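Local coordinates for protein GCN5-related N-acetyltransferase (Kribbella flavida, PDB 4MY3) that binds acetyl-CoA and probably transfers its acetyl group to amine substrates, possibly including aminoglycosides, at residues 6-11 with 97-102; 18-23 with 60-65; 144-149 with 249-254; 223-228 with 253-258. One frame throughout, in Å; residues are numbered along the deposited sequence.

Contact 1: 6-11 with 97-102; sequences DDLRLV and RGVGSL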
loop_
_atom_site.group_PDB
_atom_site.type_symbol
_atom_site.label_atom_id
_atom_site.label_comp_id
_atom_site.label_asym_id
_atom_site.label_seq_id
_atom_site.Cartn_x
_atom_site.Cartn_y
_atom_site.Cartn_z
ATOM N N ASP B 6 -22.080 -41.196 15.143
ATOM C CA ASP B 6 -22.851 -39.953 15.262
ATOM C C ASP B 6 -24.332 -40.269 15.461
ATOM O O ASP B 6 -24.837 -41.267 14.973
ATOM C CB ASP B 6 -22.667 -39.019 14.044
ATOM C CG ASP B 6 -21.342 -38.230 14.067
ATOM O OD1 ASP B 6 -20.833 -37.886 15.162
ATOM O OD2 ASP B 6 -20.815 -37.939 12.966
ATOM N N ASP B 7 -25.011 -39.431 16.226
ATOM C CA ASP B 7 -26.449 -39.525 16.391
ATOM C C ASP B 7 -26.945 -38.091 16.407
ATOM O O ASP B 7 -27.253 -37.531 17.459
ATOM C CB ASP B 7 -26.809 -40.217 17.699
ATOM C CG ASP B 7 -28.296 -40.525 17.801
ATOM O OD1 ASP B 7 -28.853 -41.089 16.830
ATOM O OD2 ASP B 7 -28.909 -40.187 18.835
ATOM N N LEU B 8 -27.000 -37.498 15.224
ATOM C CA LEU B 8 -27.261 -36.083 15.088
ATOM C C LEU B 8 -28.724 -35.745 15.318
ATOM O O LEU B 8 -29.596 -36.319 14.673
ATOM C CB LEU B 8 -26.838 -35.637 13.692
ATOM C CG LEU B 8 -25.318 -35.640 13.488
ATOM C CD1 LEU B 8 -24.950 -35.356 12.043
ATOM C CD2 LEU B 8 -24.692 -34.621 14.396
ATOM N N ARG B 9 -29.009 -34.816 16.230
ATOM C CA ARG B 9 -30.391 -34.373 16.374
ATOM C C ARG B 9 -30.596 -32.934 16.810
ATOM O O ARG B 9 -29.796 -32.364 17.550
ATOM C CB ARG B 9 -31.175 -35.310 17.276
ATOM C CG ARG B 9 -30.642 -35.356 18.640
ATOM C CD ARG B 9 -30.757 -36.740 19.225
ATOM N NE ARG B 9 -29.676 -36.895 20.186
ATOM C CZ ARG B 9 -29.681 -36.368 21.405
ATOM N NH1 ARG B 9 -28.629 -36.547 22.193
ATOM N NH2 ARG B 9 -30.731 -35.669 21.834
ATOM N N LEU B 10 -31.692 -32.363 16.315
ATOM C CA LEU B 10 -32.085 -30.994 16.604
ATOM C C LEU B 10 -32.379 -30.844 18.085
ATOM O O LEU B 10 -32.788 -31.795 18.747
ATOM C CB LEU B 10 -33.328 -30.642 15.801
ATOM C CG LEU B 10 -33.859 -29.215 15.862
ATOM C CD1 LEU B 10 -32.947 -28.269 15.064
ATOM C CD2 LEU B 10 -35.293 -29.188 15.362
ATOM N N VAL B 11 -32.196 -29.633 18.593
ATOM C CA VAL B 11 -32.188 -29.411 20.026
ATOM C C VAL B 11 -32.472 -27.939 20.325
ATOM O O VAL B 11 -32.161 -27.071 19.515
ATOM C CB VAL B 11 -30.816 -29.853 20.570
ATOM C CG1 VAL B 11 -30.157 -28.783 21.431
ATOM C CG2 VAL B 11 -30.933 -31.184 21.251
ATOM N N ARG B 97 -21.981 -31.976 5.458
ATOM C CA ARG B 97 -22.548 -33.282 5.789
ATOM C C ARG B 97 -24.057 -33.254 6.017
ATOM O O ARG B 97 -24.648 -34.255 6.447
ATOM C CB ARG B 97 -21.875 -33.820 7.044
ATOM C CG ARG B 97 -20.379 -33.842 6.917
ATOM C CD ARG B 97 -19.694 -34.581 8.042
ATOM N NE ARG B 97 -18.302 -34.168 8.061
ATOM C CZ ARG B 97 -17.356 -34.722 7.322
ATOM N NH1 ARG B 97 -17.657 -35.741 6.531
ATOM N NH2 ARG B 97 -16.113 -34.265 7.376
ATOM N N GLY B 98 -24.677 -32.104 5.749
ATOM C CA GLY B 98 -26.101 -31.920 5.963
ATOM C C GLY B 98 -26.490 -31.433 7.353
ATOM O O GLY B 98 -27.682 -31.367 7.670
ATOM N N VAL B 99 -25.515 -31.109 8.200
ATOM C CA VAL B 99 -25.842 -30.599 9.537
ATOM C C VAL B 99 -26.496 -29.207 9.504
ATOM O O VAL B 99 -27.511 -28.985 10.166
ATOM C CB VAL B 99 -24.610 -30.571 10.458
ATOM C CG1 VAL B 99 -24.930 -29.896 11.771
ATOM C CG2 VAL B 99 -24.105 -31.989 10.693
ATOM N N GLY B 100 -25.933 -28.284 8.724
ATOM C CA GLY B 100 -26.489 -26.947 8.609
ATOM C C GLY B 100 -27.926 -26.981 8.113
ATOM O O GLY B 100 -28.800 -26.231 8.570
ATOM N N SER B 101 -28.177 -27.882 7.182
ATOM C CA SER B 101 -29.505 -28.069 6.684
ATOM C C SER B 101 -30.445 -28.577 7.791
ATOM O O SER B 101 -31.591 -28.123 7.897
ATOM C CB SER B 101 -29.456 -29.031 5.501
ATOM O OG SER B 101 -30.758 -29.328 5.044
ATOM N N LEU B 102 -29.974 -29.511 8.620
ATOM C CA LEU B 102 -30.805 -30.065 9.702
ATOM C C LEU B 102 -31.119 -28.939 10.665
ATOM O O LEU B 102 -32.257 -28.780 11.082
ATOM C CB LEU B 102 -30.040 -31.157 10.445
ATOM C CG LEU B 102 -30.625 -32.377 11.173
ATOM C CD1 LEU B 102 -29.723 -32.705 12.366
ATOM C CD2 LEU B 102 -32.050 -32.255 11.616
#
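L8 and L10 rest against V99 and L102 in an apolar contact near the protein surface, where the N-terminal strand 8-12 of the first acetyltransferase (GNAT) region meets the start of helix 99-113. The nearest approach is between methyls: L8 CD1 lies 3.7 Å from V99 CG2, the two side chains crossing at about a right angle. L8 reaches it with CG anti to its carbonyl carbon (chi1 -70°). V99 splits its work between its two branches: CG2 meets the strand, while CG1 packs on V63 and A64 of strand 61-75. One turn further along the helix, L102 sends CD1 against the strand, 4.3 Å from L8 CB and 4.4 Å from R9 CA. L10 touches the helix backbone, its CD1 4.1 Å from L102 O. V56 of strand 53-58 touches both L8 and L102 and so fills in beside the pair. The helix opens at G98, the N-cap residue, whose O accepts the first-turn bond from L102 N at 3.1 Å. The run R95-G96-R97-G98-V99-G100 matches the R-x-x-G-x-G signature of GNAT enzymes, and R97, G98, G100 and S101 bind acetyl-CoA, as do R95 and G96. No hydrogen bond links the strand to the helix, so the contact depends on the fit of aliphatic groups; V99 and L102 serve the packing while the cofactor-binding residues G100 and S101 do not touch the strand.

Contact 2: 18-23 with 60-65; sequences LDDVLR and DEVVAA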
loop_
_atom_site.group_PDB
_atom_site.type_symbol
_atom_site.label_atom_id
_atom_site.label_comp_id
_atom_site.label_asym_id
_atom_site.label_seq_id
_atom_site.Cartn_x
_atom_site.Cartn_y
_atom_site.Cartn_z
ATOM N N LEU B 18 -24.040 -22.986 26.398
ATOM C CA LEU B 18 -23.554 -21.763 25.744
ATOM C C LEU B 18 -22.035 -21.718 25.557
ATOM O O LEU B 18 -21.540 -21.261 24.515
ATOM C CB LEU B 18 -24.044 -20.502 26.464
ATOM C CG LEU B 18 -25.544 -20.205 26.315
ATOM C CD1 LEU B 18 -25.953 -19.013 27.169
ATOM C CD2 LEU B 18 -25.960 -20.001 24.849
ATOM N N ASP B 19 -21.294 -22.192 26.551
ATOM C CA ASP B 19 -19.843 -22.226 26.431
ATOM C C ASP B 19 -19.433 -23.091 25.252
ATOM O O ASP B 19 -18.507 -22.763 24.524
ATOM C CB ASP B 19 -19.202 -22.740 27.717
ATOM C CG ASP B 19 -19.148 -21.676 28.808
ATOM O OD1 ASP B 19 -18.691 -20.542 28.535
ATOM O OD2 ASP B 19 -19.578 -21.972 29.940
ATOM N N ASP B 20 -20.142 -24.198 25.068
ATOM C CA ASP B 20 -19.886 -25.098 23.959
ATOM C C ASP B 20 -20.171 -24.397 22.636
ATOM O O ASP B 20 -19.487 -24.662 21.632
ATOM C CB ASP B 20 -20.737 -26.363 24.084
ATOM C CG ASP B 20 -19.980 -27.520 24.697
ATOM O OD1 ASP B 20 -19.276 -27.285 25.695
ATOM O OD2 ASP B 20 -20.074 -28.661 24.169
ATOM N N VAL B 21 -21.175 -23.512 22.629
ATOM C CA VAL B 21 -21.540 -22.781 21.419
ATOM C C VAL B 21 -20.448 -21.780 21.052
ATOM O O VAL B 21 -20.058 -21.677 19.880
ATOM C CB VAL B 21 -22.882 -22.055 21.561
ATOM C CG1 VAL B 21 -23.165 -21.234 20.328
ATOM C CG2 VAL B 21 -24.000 -23.049 21.814
ATOM N N LEU B 22 -19.942 -21.060 22.050
ATOM C CA LEU B 22 -18.819 -20.144 21.836
ATOM C C LEU B 22 -17.596 -20.861 21.264
ATOM O O LEU B 22 -16.878 -20.305 20.425
ATOM C CB LEU B 22 -18.439 -19.413 23.132
ATOM C CG LEU B 22 -19.320 -18.236 23.552
ATOM C CD1 LEU B 22 -18.990 -17.841 24.965
ATOM C CD2 LEU B 22 -19.138 -17.056 22.630
ATOM N N ARG B 23 -17.354 -22.089 21.718
ATOM C CA ARG B 23 -16.259 -22.877 21.165
ATOM C C ARG B 23 -16.469 -23.097 19.666
ATOM O O ARG B 23 -15.549 -22.911 18.878
ATOM C CB ARG B 23 -16.106 -24.227 21.875
ATOM C CG ARG B 23 -14.947 -25.060 21.318
ATOM C CD ARG B 23 -15.016 -26.532 21.715
ATOM N NE ARG B 23 -16.268 -27.150 21.292
ATOM C CZ ARG B 23 -17.080 -27.802 22.115
ATOM N NH1 ARG B 23 -16.755 -27.935 23.401
ATOM N NH2 ARG B 23 -18.211 -28.325 21.657
ATOM N N ASP B 60 -23.650 -35.732 23.190
ATOM C CA ASP B 60 -23.700 -34.658 24.187
ATOM C C ASP B 60 -23.035 -33.365 23.744
ATOM O O ASP B 60 -23.069 -32.359 24.464
ATOM C CB ASP B 60 -23.042 -35.105 25.487
ATOM C CG ASP B 60 -24.022 -35.714 26.435
ATOM O OD1 ASP B 60 -23.582 -36.371 27.412
ATOM O OD2 ASP B 60 -25.241 -35.534 26.186
ATOM N N GLU B 61 -22.415 -33.403 22.570
ATOM C CA GLU B 61 -21.596 -32.294 22.106
ATOM C C GLU B 61 -22.424 -31.397 21.199
ATOM O O GLU B 61 -23.067 -31.884 20.282
ATOM C CB GLU B 61 -20.399 -32.838 21.321
ATOM C CG GLU B 61 -19.601 -33.925 22.037
ATOM C CD GLU B 61 -18.682 -33.370 23.112
ATOM O OE1 GLU B 61 -18.311 -32.177 23.021
ATOM O OE2 GLU B 61 -18.335 -34.125 24.049
ATOM N N VAL B 62 -22.416 -30.096 21.451
ATOM C CA VAL B 62 -22.984 -29.169 20.482
ATOM C C VAL B 62 -22.096 -29.161 19.226
ATOM O O VAL B 62 -20.868 -29.221 19.301
ATOM C CB VAL B 62 -23.145 -27.761 21.077
ATOM C CG1 VAL B 62 -23.806 -26.835 20.087
ATOM C CG2 VAL B 62 -23.971 -27.830 22.361
ATOM N N VAL B 63 -22.720 -29.100 18.063
ATOM C CA VAL B 63 -22.003 -29.315 16.821
ATOM C C VAL B 63 -22.352 -28.170 15.871
ATOM O O VAL B 63 -21.615 -27.867 14.936
ATOM C CB VAL B 63 -22.384 -30.709 16.264
ATOM C CG1 VAL B 63 -22.888 -30.638 14.853
ATOM C CG2 VAL B 63 -21.241 -31.686 16.409
ATOM N N ALA B 64 -23.466 -27.498 16.152
ATOM C CA ALA B 64 -23.945 -26.369 15.341
ATOM C C ALA B 64 -24.943 -25.596 16.166
ATOM O O ALA B 64 -25.506 -26.145 17.109
ATOM C CB ALA B 64 -24.606 -26.855 14.056
ATOM N N ALA B 65 -25.162 -24.331 15.824
ATOM C CA ALA B 65 -26.129 -23.511 16.554
ATOM C C ALA B 65 -26.557 -22.305 15.732
ATOM O O ALA B 65 -25.842 -21.870 14.819
ATOM C CB ALA B 65 -25.576 -23.072 17.894
#
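V21 and D20 of helix 18-29 pack on V62 and A65 of strand 61-75, and the apolar part comes from both branches of V21. With CG1 anti to its backbone N (chi1 176°), V21 brings that methyl to 3.9 Å from A65 CB, while its CG2 lies 4.2 Å from V62 CG1. The other methyl of V62, CG2, meets the aliphatic part of D20, at 3.9 Å from D20 CB. The helix lies across the strand of this GNAT sheet, their short axes 8.2 Å apart and crossing at -59°. V63 and A64 both face V56 of strand 53-58 in a classic beta bulge and turn away from helix 18-29, leaving V62 and A65 to meet it. The charged groups D20, R23 and E61 gather beside this apolar patch. R23, bent at chi3 (57°), folds back so that NH2 makes a weak hydrogen bond, part of a salt bridge, to D20 OD2 at 3.1 Å. V62 O lies at the guanidinium edge, while D20 O stands above one face near its rim. E61 OE1 lies 4.1 Å from both D20 OD2 and R23 NH2, too far from the arginine for a salt bridge; the salt bridge of E61 is to R162 of a second subunit.

Contact 3: 144-149 with 249-254; sequences SFQAAD and IARTVH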
loop_
_atom_site.group_PDB
_atom_site.type_symbol
_atom_site.label_atom_id
_atom_site.label_comp_id
_atom_site.label_asym_id
_atom_site.label_seq_id
_atom_site.Cartn_x
_atom_site.Cartn_y
_atom_site.Cartn_z
ATOM N N SER B 144 -18.821 7.279 1.548
ATOM C CA SER B 144 -17.796 8.059 2.247
ATOM C C SER B 144 -17.752 9.513 1.798
ATOM O O SER B 144 -17.708 9.818 0.607
ATOM C CB SER B 144 -16.414 7.436 2.034
ATOM O OG SER B 144 -16.500 6.022 2.058
ATOM N N PHE B 145 -17.729 10.417 2.771
ATOM C CA PHE B 145 -17.770 11.822 2.471
ATOM C C PHE B 145 -16.548 12.541 2.986
ATOM O O PHE B 145 -15.873 12.063 3.900
ATOM C CB PHE B 145 -19.052 12.412 3.038
ATOM C CG PHE B 145 -20.270 11.822 2.438
ATOM C CD1 PHE B 145 -20.679 12.200 1.170
ATOM C CD2 PHE B 145 -20.981 10.842 3.106
ATOM C CE1 PHE B 145 -21.806 11.627 0.588
ATOM C CE2 PHE B 145 -22.114 10.261 2.524
ATOM C CZ PHE B 145 -22.522 10.654 1.265
ATOM N N GLN B 146 -16.236 13.667 2.359
ATOM C CA GLN B 146 -15.203 14.553 2.860
ATOM C C GLN B 146 -15.788 15.336 4.048
ATOM O O GLN B 146 -16.834 15.979 3.922
ATOM C CB GLN B 146 -14.731 15.494 1.744
ATOM C CG GLN B 146 -13.700 14.864 0.786
ATOM C CD GLN B 146 -13.454 15.682 -0.504
ATOM O OE1 GLN B 146 -12.929 16.806 -0.475
ATOM N NE2 GLN B 146 -13.838 15.104 -1.642
ATOM N N ALA B 147 -15.130 15.260 5.202
ATOM C CA ALA B 147 -15.624 15.914 6.423
ATOM C C ALA B 147 -15.850 17.418 6.257
ATOM O O ALA B 147 -16.807 17.977 6.784
ATOM C CB ALA B 147 -14.669 15.661 7.562
ATOM N N ALA B 148 -14.956 18.062 5.516
ATOM C CA ALA B 148 -15.015 19.500 5.297
ATOM C C ALA B 148 -16.304 19.855 4.582
ATOM O O ALA B 148 -16.887 20.907 4.825
ATOM C CB ALA B 148 -13.809 19.967 4.492
ATOM N N ASP B 149 -16.747 18.957 3.709
ATOM C CA ASP B 149 -17.953 19.161 2.913
ATOM C C ASP B 149 -19.206 19.200 3.750
ATOM O O ASP B 149 -20.126 19.946 3.444
ATOM C CB ASP B 149 -18.105 18.035 1.914
ATOM C CG ASP B 149 -17.524 18.369 0.574
ATOM O OD1 ASP B 149 -16.625 19.233 0.497
ATOM O OD2 ASP B 149 -17.977 17.756 -0.409
ATOM N N ILE B 249 -9.917 16.349 12.266
ATOM C CA ILE B 249 -9.084 16.598 11.099
ATOM C C ILE B 249 -9.087 15.479 10.063
ATOM O O ILE B 249 -8.507 15.640 8.977
ATOM C CB ILE B 249 -7.654 16.892 11.511
ATOM C CG1 ILE B 249 -7.031 15.647 12.158
ATOM C CG2 ILE B 249 -7.635 18.117 12.432
ATOM C CD1 ILE B 249 -5.581 15.817 12.533
ATOM N N ALA B 250 -9.727 14.356 10.400
ATOM C CA ALA B 250 -9.970 13.260 9.450
ATOM C C ALA B 250 -10.632 13.805 8.194
ATOM O O ALA B 250 -11.654 14.474 8.284
ATOM C CB ALA B 250 -10.862 12.201 10.086
ATOM N N ARG B 251 -10.058 13.546 7.027
ATOM C CA ARG B 251 -10.644 14.073 5.805
ATOM C C ARG B 251 -11.990 13.408 5.502
ATOM O O ARG B 251 -12.826 13.992 4.809
ATOM C CB ARG B 251 -9.680 13.936 4.615
ATOM C CG ARG B 251 -10.051 12.863 3.566
ATOM C CD ARG B 251 -10.202 13.438 2.134
ATOM N NE ARG B 251 -10.018 12.440 1.064
ATOM C CZ ARG B 251 -11.003 11.786 0.433
ATOM N NH1 ARG B 251 -10.715 10.909 -0.523
ATOM N NH2 ARG B 251 -12.275 11.996 0.747
ATOM N N THR B 252 -12.208 12.217 6.074
ATOM C CA THR B 252 -13.273 11.303 5.637
ATOM C C THR B 252 -14.217 10.762 6.722
ATOM O O THR B 252 -13.774 10.212 7.731
ATOM C CB THR B 252 -12.657 10.106 4.892
ATOM O OG1 THR B 252 -12.067 10.573 3.680
ATOM C CG2 THR B 252 -13.695 9.089 4.545
ATOM N N VAL B 253 -15.518 10.903 6.480
ATOM C CA VAL B 253 -16.572 10.281 7.286
ATOM C C VAL B 253 -17.297 9.149 6.513
ATOM O O VAL B 253 -17.583 9.286 5.329
ATOM C CB VAL B 253 -17.611 11.349 7.650
ATOM C CG1 VAL B 253 -18.878 10.719 8.189
ATOM C CG2 VAL B 253 -17.024 12.328 8.631
ATOM N N HIS B 254 -17.604 8.032 7.166
ATOM C CA HIS B 254 -18.426 7.002 6.521
ATOM C C HIS B 254 -19.868 7.043 7.034
ATOM O O HIS B 254 -20.113 7.348 8.204
ATOM C CB HIS B 254 -17.843 5.599 6.727
ATOM C CG HIS B 254 -16.389 5.488 6.390
ATOM N ND1 HIS B 254 -15.882 5.834 5.157
ATOM C CD2 HIS B 254 -15.332 5.074 7.129
ATOM C CE1 HIS B 254 -14.575 5.642 5.153
ATOM N NE2 HIS B 254 -14.217 5.186 6.339
#
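S144 and H254 face each other as a non-hydrogen-bonded pair of antiparallel strands, and their side chains are turned to meet: S144 OG lies at the edge of the imidazole, near its plane, and hydrogen-bonds H254 ND1 at 3.2 Å. H254 holds CG anti to its carbonyl carbon (chi1 -50°), which swings the ring beside the serine, and its NE2 has a weak hydrogen bond to D222 OD1. A phenylalanine in place of H254 has no ring nitrogen and would probably leave S144 OG and D222 OD1 without these mates, the serine hydroxyl being set free to turn. T252 shares this face of the sheet, its CG2 4.1 Å from S144 CB. The next pair, F145 with V253, points to the other face and is closed by two backbone bonds, F145 N to V253 O (2.8 Å) and V253 N to F145 O (2.9 Å). On that side A147 CB comes to 4.2 Å from V253 CG2. R251 crosses Q146 obliquely, its NH2 beside Q146 CG. Q146 is the N-cap of helix 147-151, and A147 N still reaches back to R251 O at 2.7 Å, above the carbonyl plane. Backbone bonds thus carry the pairing through the strand end into the helix that ends at R151, an acetyl-CoA-binding residue, while a serine-imidazole bond ties one face and aliphatic groups meet on the other.

Contact 4: 223-228 with 253-258; sequences LQVDEL and VHAYLS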
loop_
_atom_site.group_PDB
_atom_site.type_symbol
_atom_site.label_atom_id
_atom_site.label_comp_id
_atom_site.label_asym_id
_atom_site.label_seq_id
_atom_site.Cartn_x
_atom_site.Cartn_y
_atom_site.Cartn_z
ATOM N N LEU B 223 -14.651 8.377 11.725
ATOM C CA LEU B 223 -16.040 8.679 12.033
ATOM C C LEU B 223 -16.966 7.792 11.195
ATOM O O LEU B 223 -16.789 7.649 9.981
ATOM C CB LEU B 223 -16.281 10.155 11.709
ATOM C CG LEU B 223 -17.372 11.069 12.286
ATOM C CD1 LEU B 223 -18.736 10.392 12.322
ATOM C CD2 LEU B 223 -17.004 11.663 13.646
ATOM N N GLN B 224 -17.956 7.189 11.839
ATOM C CA GLN B 224 -18.966 6.424 11.107
ATOM C C GLN B 224 -20.383 6.841 11.499
ATOM O O GLN B 224 -20.721 6.860 12.673
ATOM C CB GLN B 224 -18.773 4.929 11.350
ATOM C CG GLN B 224 -19.958 4.088 10.965
ATOM C CD GLN B 224 -19.737 2.604 11.238
ATOM O OE1 GLN B 224 -18.940 1.938 10.559
ATOM N NE2 GLN B 224 -20.446 2.077 12.229
ATOM N N VAL B 225 -21.207 7.195 10.522
ATOM C CA VAL B 225 -22.601 7.509 10.804
ATOM C C VAL B 225 -23.447 6.234 10.680
ATOM O O VAL B 225 -23.515 5.621 9.599
ATOM C CB VAL B 225 -23.141 8.615 9.854
ATOM C CG1 VAL B 225 -24.652 8.737 9.966
ATOM C CG2 VAL B 225 -22.454 9.954 10.122
ATOM N N ASP B 226 -24.086 5.840 11.784
ATOM C CA ASP B 226 -24.955 4.659 11.830
ATOM C C ASP B 226 -26.365 4.879 11.307
ATOM O O ASP B 226 -26.965 3.982 10.707
ATOM C CB ASP B 226 -25.069 4.161 13.255
ATOM C CG ASP B 226 -23.894 3.332 13.659
ATOM O OD1 ASP B 226 -23.254 2.754 12.756
ATOM O OD2 ASP B 226 -23.616 3.253 14.869
ATOM N N GLU B 227 -26.910 6.055 11.585
ATOM C CA GLU B 227 -28.227 6.430 11.097
ATOM C C GLU B 227 -28.368 7.950 11.131
ATOM O O GLU B 227 -27.875 8.614 12.047
ATOM C CB GLU B 227 -29.331 5.756 11.921
ATOM C CG GLU B 227 -30.746 6.071 11.412
ATOM C CD GLU B 227 -31.855 5.222 12.046
ATOM O OE1 GLU B 227 -31.659 4.673 13.166
ATOM O OE2 GLU B 227 -32.930 5.117 11.407
ATOM N N LEU B 228 -29.009 8.507 10.115
ATOM C CA LEU B 228 -29.339 9.920 10.137
ATOM C C LEU B 228 -30.723 10.120 9.537
ATOM O O LEU B 228 -30.978 9.701 8.403
ATOM C CB LEU B 228 -28.288 10.756 9.391
ATOM C CG LEU B 228 -28.483 12.278 9.552
ATOM C CD1 LEU B 228 -27.166 13.012 9.487
ATOM C CD2 LEU B 228 -29.452 12.873 8.529
ATOM N N VAL B 253 -15.518 10.903 6.480
ATOM C CA VAL B 253 -16.572 10.281 7.286
ATOM C C VAL B 253 -17.297 9.149 6.513
ATOM O O VAL B 253 -17.583 9.286 5.329
ATOM C CB VAL B 253 -17.611 11.349 7.650
ATOM C CG1 VAL B 253 -18.878 10.719 8.189
ATOM C CG2 VAL B 253 -17.024 12.328 8.631
ATOM N N HIS B 254 -17.604 8.032 7.166
ATOM C CA HIS B 254 -18.426 7.002 6.521
ATOM C C HIS B 254 -19.868 7.043 7.034
ATOM O O HIS B 254 -20.113 7.348 8.204
ATOM C CB HIS B 254 -17.843 5.599 6.727
ATOM C CG HIS B 254 -16.389 5.488 6.390
ATOM N ND1 HIS B 254 -15.882 5.834 5.157
ATOM C CD2 HIS B 254 -15.332 5.074 7.129
ATOM C CE1 HIS B 254 -14.575 5.642 5.153
ATOM N NE2 HIS B 254 -14.217 5.186 6.339
ATOM N N ALA B 255 -20.825 6.721 6.170
ATOM C CA ALA B 255 -22.215 6.746 6.592
ATOM C C ALA B 255 -23.014 5.609 5.971
ATOM O O ALA B 255 -22.902 5.354 4.775
ATOM C CB ALA B 255 -22.848 8.098 6.255
ATOM N N TYR B 256 -23.804 4.913 6.791
ATOM C CA TYR B 256 -24.785 3.970 6.262
ATOM C C TYR B 256 -26.073 4.705 5.908
ATOM O O TYR B 256 -26.654 5.391 6.742
ATOM C CB TYR B 256 -25.038 2.828 7.241
ATOM C CG TYR B 256 -23.814 1.943 7.387
ATOM C CD1 TYR B 256 -23.587 0.887 6.509
ATOM C CD2 TYR B 256 -22.870 2.182 8.380
ATOM C CE1 TYR B 256 -22.463 0.095 6.620
ATOM C CE2 TYR B 256 -21.746 1.395 8.501
ATOM C CZ TYR B 256 -21.548 0.349 7.622
ATOM O OH TYR B 256 -20.428 -0.445 7.732
ATOM N N LEU B 257 -26.482 4.593 4.649
ATOM C CA LEU B 257 -27.712 5.212 4.179
ATOM C C LEU B 257 -28.167 4.672 2.815
ATOM O O LEU B 257 -27.435 3.939 2.150
ATOM C CB LEU B 257 -27.570 6.736 4.144
ATOM C CG LEU B 257 -26.199 7.361 3.899
ATOM C CD1 LEU B 257 -25.940 7.491 2.425
ATOM C CD2 LEU B 257 -26.095 8.710 4.577
ATOM N N SER B 258 -29.392 5.020 2.429
ATOM C CA SER B 258 -29.910 4.738 1.096
ATOM C C SER B 258 -29.081 5.453 0.019
ATOM O O SER B 258 -28.372 6.425 0.306
ATOM C CB SER B 258 -31.372 5.191 1.024
ATOM O OG SER B 258 -31.714 5.667 -0.268
#
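A beta-alpha-beta unit of the second GNAT region is closed here, L223 to D226 running parallel to V253 to Y256. Three backbone bonds join the strands: H254 N to L223 O (3.0 Å), V225 N to H254 O (2.6 Å) and Y256 N to V225 O (2.9 Å). On the face carrying V225 and A255, their CB atoms stand 3.6 Å apart. V225 CG2 also leans to 4.1 Å from V253 CG1, and V253 CG2 lies 3.8 Å from L223 CB, these last two side chains running side by side. Q224 and H254 point to the other face. Q224 is extended, with CG anti to its backbone N (chi1 164°), which carries its amide to the edge of the Y256 ring, OE1 3.5 Å from CE2. Amide and ring stand nearly perpendicular, 84° apart. NE2 of the same amide donates to D226 OD1 at 2.9 Å, on the syn side of the carboxylate, through a bent bond (131°). With an alanine in place of Q224, D226 OD1 would probably lose its amide donor and a gap would be likely to open at the edge of the Y256 ring. Helix 233-246, which connects the two strands, covers the V225 and A255 face with V243 and W240; strand 212-217 flanks strand 224-230 on its far side, and strand 135-146, whose R140 and R142 touch Y256, flanks strand 252-256.

How the contacts relate
The four contacts form two pairs far apart, contact 1 and contact 3 having centres about 48 Å from each other. Contacts 1 and 2 meet at strand 61-75, with helices 99-113 and 18-29 on opposite sides of it. Contacts 3 and 4 share V253 and H254, strand 252-256 pairing antiparallel on one side and parallel on the other. Chemistry follows place. Contact 1, the surface one, is aliphatic; contact 2, partly buried, adds a group of charges, of which E61 pairs with another subunit. Contacts 3 and 4, also partly buried, rest on strand-to-strand backbone bonds, which the helix-strand contacts lack.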